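PDB 4PQH: glutathione transferase lambda1 from Populus trichocarpa, which is a Lambda-class glutathione transferase that binds glutathione and probably acts as a thiol-transferase in detoxification. Local coordinates for residues V9-L14 against L57-L62. Numbering follows the deposited sequence.
Sequences VLPPVL and LVPIDL. With GSH (glutathione), chain C.
Leu14 and Pro59 meet through their backbones: Leu14 N donates to Pro59 O over 2.8 Å, nearly straight at 172°. Two residues further on, Asp61 N returns a bond to Leu14 O at 3.1 Å, more bent. Together they make a single parallel bridge pairing Leu14 with Ile60; the two segments run 44° apart, in the same general direction. Both carbonyls also receive CA-H...O contacts, Pro59 O from Val13 and Leu14 O from Ile60.

Pro59, whose CB points toward 9-14, sets its CG and CD against this segment. Its CG lies in van der Waals contact with Pro12 O, 3.4 Å away, and Pro11 CG rests in the same way on Leu57 O. The apolar part of the packing brings Pro11 CG to Pro59 CD at 3.8 Å, the two side chains crossing at a slant, and to Leu57 CB. With an alanine in place of Pro59, CG and CD would be gone, which would probably leave a gap beside the Pro11 ring and the Pro12 carbonyl.

Methyl contacts extend this packing at both ends. Leu10 CD2 reaches Leu57 CD1 at 3.8 Å, beside Trp43 of helix 37-48, and Leu14 CD1 touches Val58 CG1 at 3.7 Å. Val13 has CG1 anti to its backbone N (chi1 -177°), which lays this methyl against the Ile60-Asp61 peptide and Asp61 CB. The carboxylate of Asp61 is engaged locally, OD1 accepting from Gln63 N.

On its other flank, strand 55-59 pairs in parallel with 28-32, Val58 bonding to Leu30 and Ile32. The N-terminal segment 9-14 thus runs along the outer edge of the four-stranded mixed sheet of the thioredoxin-like glutathione transferase domain, where the chain leaving strand 55-59 continues to Leu62, a residue of the glutathione pocket.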
loop_
_atom_site.group_PDB
_atom_site.type_symbol
_atom_site.label_atom_id
_atom_site.label_comp_id
_atom_site.label_asym_id
_atom_site.label_seq_id
_atom_site.Cartn_x
_atom_site.Cartn_y
_atom_site.Cartn_z
ATOM N N VAL A 9 -9.828 17.383 2.241
ATOM C CA VAL A 9 -11.160 16.806 2.348
ATOM C C VAL A 9 -11.211 15.520 1.536
ATOM O O VAL A 9 -10.987 15.541 0.323
ATOM C CB VAL A 9 -12.235 17.768 1.809
ATOM C CG1 VAL A 9 -13.600 17.099 1.829
ATOM C CG2 VAL A 9 -12.255 19.057 2.615
ATOM N N LEU A 10 -11.482 14.402 2.205
ATOM C CA LEU A 10 -11.660 13.123 1.524
ATOM C C LEU A 10 -13.045 13.089 0.885
ATOM O O LEU A 10 -14.039 13.363 1.550
ATOM C CB LEU A 10 -11.479 11.959 2.503
ATOM C CG LEU A 10 -10.078 11.836 3.121
ATOM C CD1 LEU A 10 -9.974 10.589 3.989
ATOM C CD2 LEU A 10 -8.993 11.839 2.048
ATOM N N PRO A 11 -13.111 12.771 -0.418
ATOM C CA PRO A 11 -14.373 12.868 -1.159
ATOM C C PRO A 11 -15.340 11.716 -0.866
ATOM O O PRO A 11 -14.943 10.702 -0.291
ATOM C CB PRO A 11 -13.914 12.835 -2.621
ATOM C CG PRO A 11 -12.650 12.070 -2.597
ATOM C CD PRO A 11 -11.978 12.421 -1.296
ATOM N N PRO A 12 -16.614 11.874 -1.250
ATOM C CA PRO A 12 -17.581 10.810 -0.964
ATOM C C PRO A 12 -17.351 9.540 -1.776
ATOM O O PRO A 12 -16.845 9.590 -2.896
ATOM C CB PRO A 12 -18.925 11.433 -1.373
ATOM C CG PRO A 12 -18.687 12.902 -1.392
ATOM C CD PRO A 12 -17.265 13.069 -1.814
ATOM N N VAL A 13 -17.750 8.409 -1.203
ATOM C CA VAL A 13 -17.690 7.125 -1.890
ATOM C C VAL A 13 -18.718 7.046 -3.033
ATOM O O VAL A 13 -19.896 7.348 -2.840
ATOM C CB VAL A 13 -17.919 5.975 -0.888
ATOM C CG1 VAL A 13 -17.780 4.628 -1.578
ATOM C CG2 VAL A 13 -16.942 6.094 0.278
ATOM N N LEU A 14 -18.263 6.650 -4.221
ATOM C CA LEU A 14 -19.142 6.535 -5.383
ATOM C C LEU A 14 -19.720 5.127 -5.500
ATOM O O LEU A 14 -19.011 4.130 -5.343
ATOM C CB LEU A 14 -18.400 6.925 -6.666
ATOM C CG LEU A 14 -17.823 8.343 -6.661
ATOM C CD1 LEU A 14 -17.111 8.665 -7.966
ATOM C CD2 LEU A 14 -18.911 9.362 -6.373
ATOM N N LEU A 57 -8.442 11.669 -5.477
ATOM C CA LEU A 57 -8.972 10.391 -5.015
ATOM C C LEU A 57 -10.377 10.164 -5.559
ATOM O O LEU A 57 -11.228 11.048 -5.480
ATOM C CB LEU A 57 -9.013 10.342 -3.491
ATOM C CG LEU A 57 -7.680 10.430 -2.749
ATOM C CD1 LEU A 57 -7.933 10.280 -1.262
ATOM C CD2 LEU A 57 -6.712 9.368 -3.238
ATOM N N VAL A 58 -10.607 8.984 -6.123
ATOM C CA VAL A 58 -11.950 8.571 -6.517
ATOM C C VAL A 58 -12.282 7.257 -5.820
ATOM O O VAL A 58 -11.941 6.175 -6.311
ATOM C CB VAL A 58 -12.097 8.410 -8.044
ATOM C CG1 VAL A 58 -13.538 8.048 -8.403
ATOM C CG2 VAL A 58 -11.693 9.684 -8.757
ATOM N N PRO A 59 -12.921 7.345 -4.649
ATOM C CA PRO A 59 -13.264 6.135 -3.899
ATOM C C PRO A 59 -14.561 5.517 -4.391
ATOM O O PRO A 59 -15.547 6.223 -4.622
ATOM C CB PRO A 59 -13.413 6.642 -2.466
ATOM C CG PRO A 59 -13.813 8.076 -2.615
ATOM C CD PRO A 59 -13.235 8.579 -3.904
ATOM N N ILE A 60 -14.543 4.201 -4.556
ATOM C CA ILE A 60 -15.738 3.477 -4.954
ATOM C C ILE A 60 -16.069 2.418 -3.912
ATOM O O ILE A 60 -15.216 2.014 -3.117
ATOM C CB ILE A 60 -15.598 2.851 -6.368
ATOM C CG1 ILE A 60 -14.534 1.749 -6.383
ATOM C CG2 ILE A 60 -15.296 3.926 -7.414
ATOM C CD1 ILE A 60 -14.440 1.015 -7.713
ATOM N N ASP A 61 -17.326 1.987 -3.915
ATOM C CA ASP A 61 -17.832 0.986 -2.985
ATOM C C ASP A 61 -17.803 -0.339 -3.726
ATOM O O ASP A 61 -18.576 -0.534 -4.647
ATOM C CB ASP A 61 -19.273 1.354 -2.623
ATOM C CG ASP A 61 -19.900 0.414 -1.604
ATOM O OD1 ASP A 61 -19.388 -0.704 -1.387
ATOM O OD2 ASP A 61 -20.934 0.805 -1.024
ATOM N N LEU A 62 -16.918 -1.249 -3.341
ATOM C CA LEU A 62 -16.779 -2.506 -4.083
ATOM C C LEU A 62 -17.977 -3.456 -3.965
ATOM O O LEU A 62 -18.123 -4.368 -4.774
ATOM C CB LEU A 62 -15.495 -3.234 -3.687
ATOM C CG LEU A 62 -14.183 -2.478 -3.916
ATOM C CD1 LEU A 62 -13.028 -3.348 -3.473
ATOM C CD2 LEU A 62 -14.023 -2.075 -5.371
HETATM N N1 GSH C . -2.874 -7.430 -7.671
HETATM C CA1 GSH C . -3.764 -6.302 -7.468
HETATM C C1 GSH C . -2.918 -5.157 -6.994
HETATM O O11 GSH C . -1.821 -5.402 -6.448
HETATM O O12 GSH C . -3.296 -3.983 -7.163
HETATM C CB1 GSH C . -4.842 -6.648 -6.437
HETATM C CG1 GSH C . -5.964 -5.614 -6.370
HETATM C CD1 GSH C . -7.121 -6.165 -5.564
HETATM O OE1 GSH C . -7.149 -7.540 -5.258
HETATM N N2 GSH C . -8.086 -5.330 -5.171
HETATM C CA2 GSH C . -9.312 -5.896 -4.621
HETATM C C2 GSH C . -10.483 -5.645 -5.518
HETATM O O2 GSH C . -10.512 -4.508 -6.339
HETATM C CB2 GSH C . -9.649 -5.308 -3.260
HETATM S SG2 GSH C . -8.600 -5.900 -1.907
HETATM N N3 GSH C . -11.483 -6.523 -5.500
HETATM C CA3 GSH C . -12.666 -6.266 -6.298
HETATM C C3 GSH C . -12.964 -7.406 -7.239
HETATM O O31 GSH C . -14.015 -7.406 -7.916
HETATM O O32 GSH C . -12.161 -8.357 -7.365
#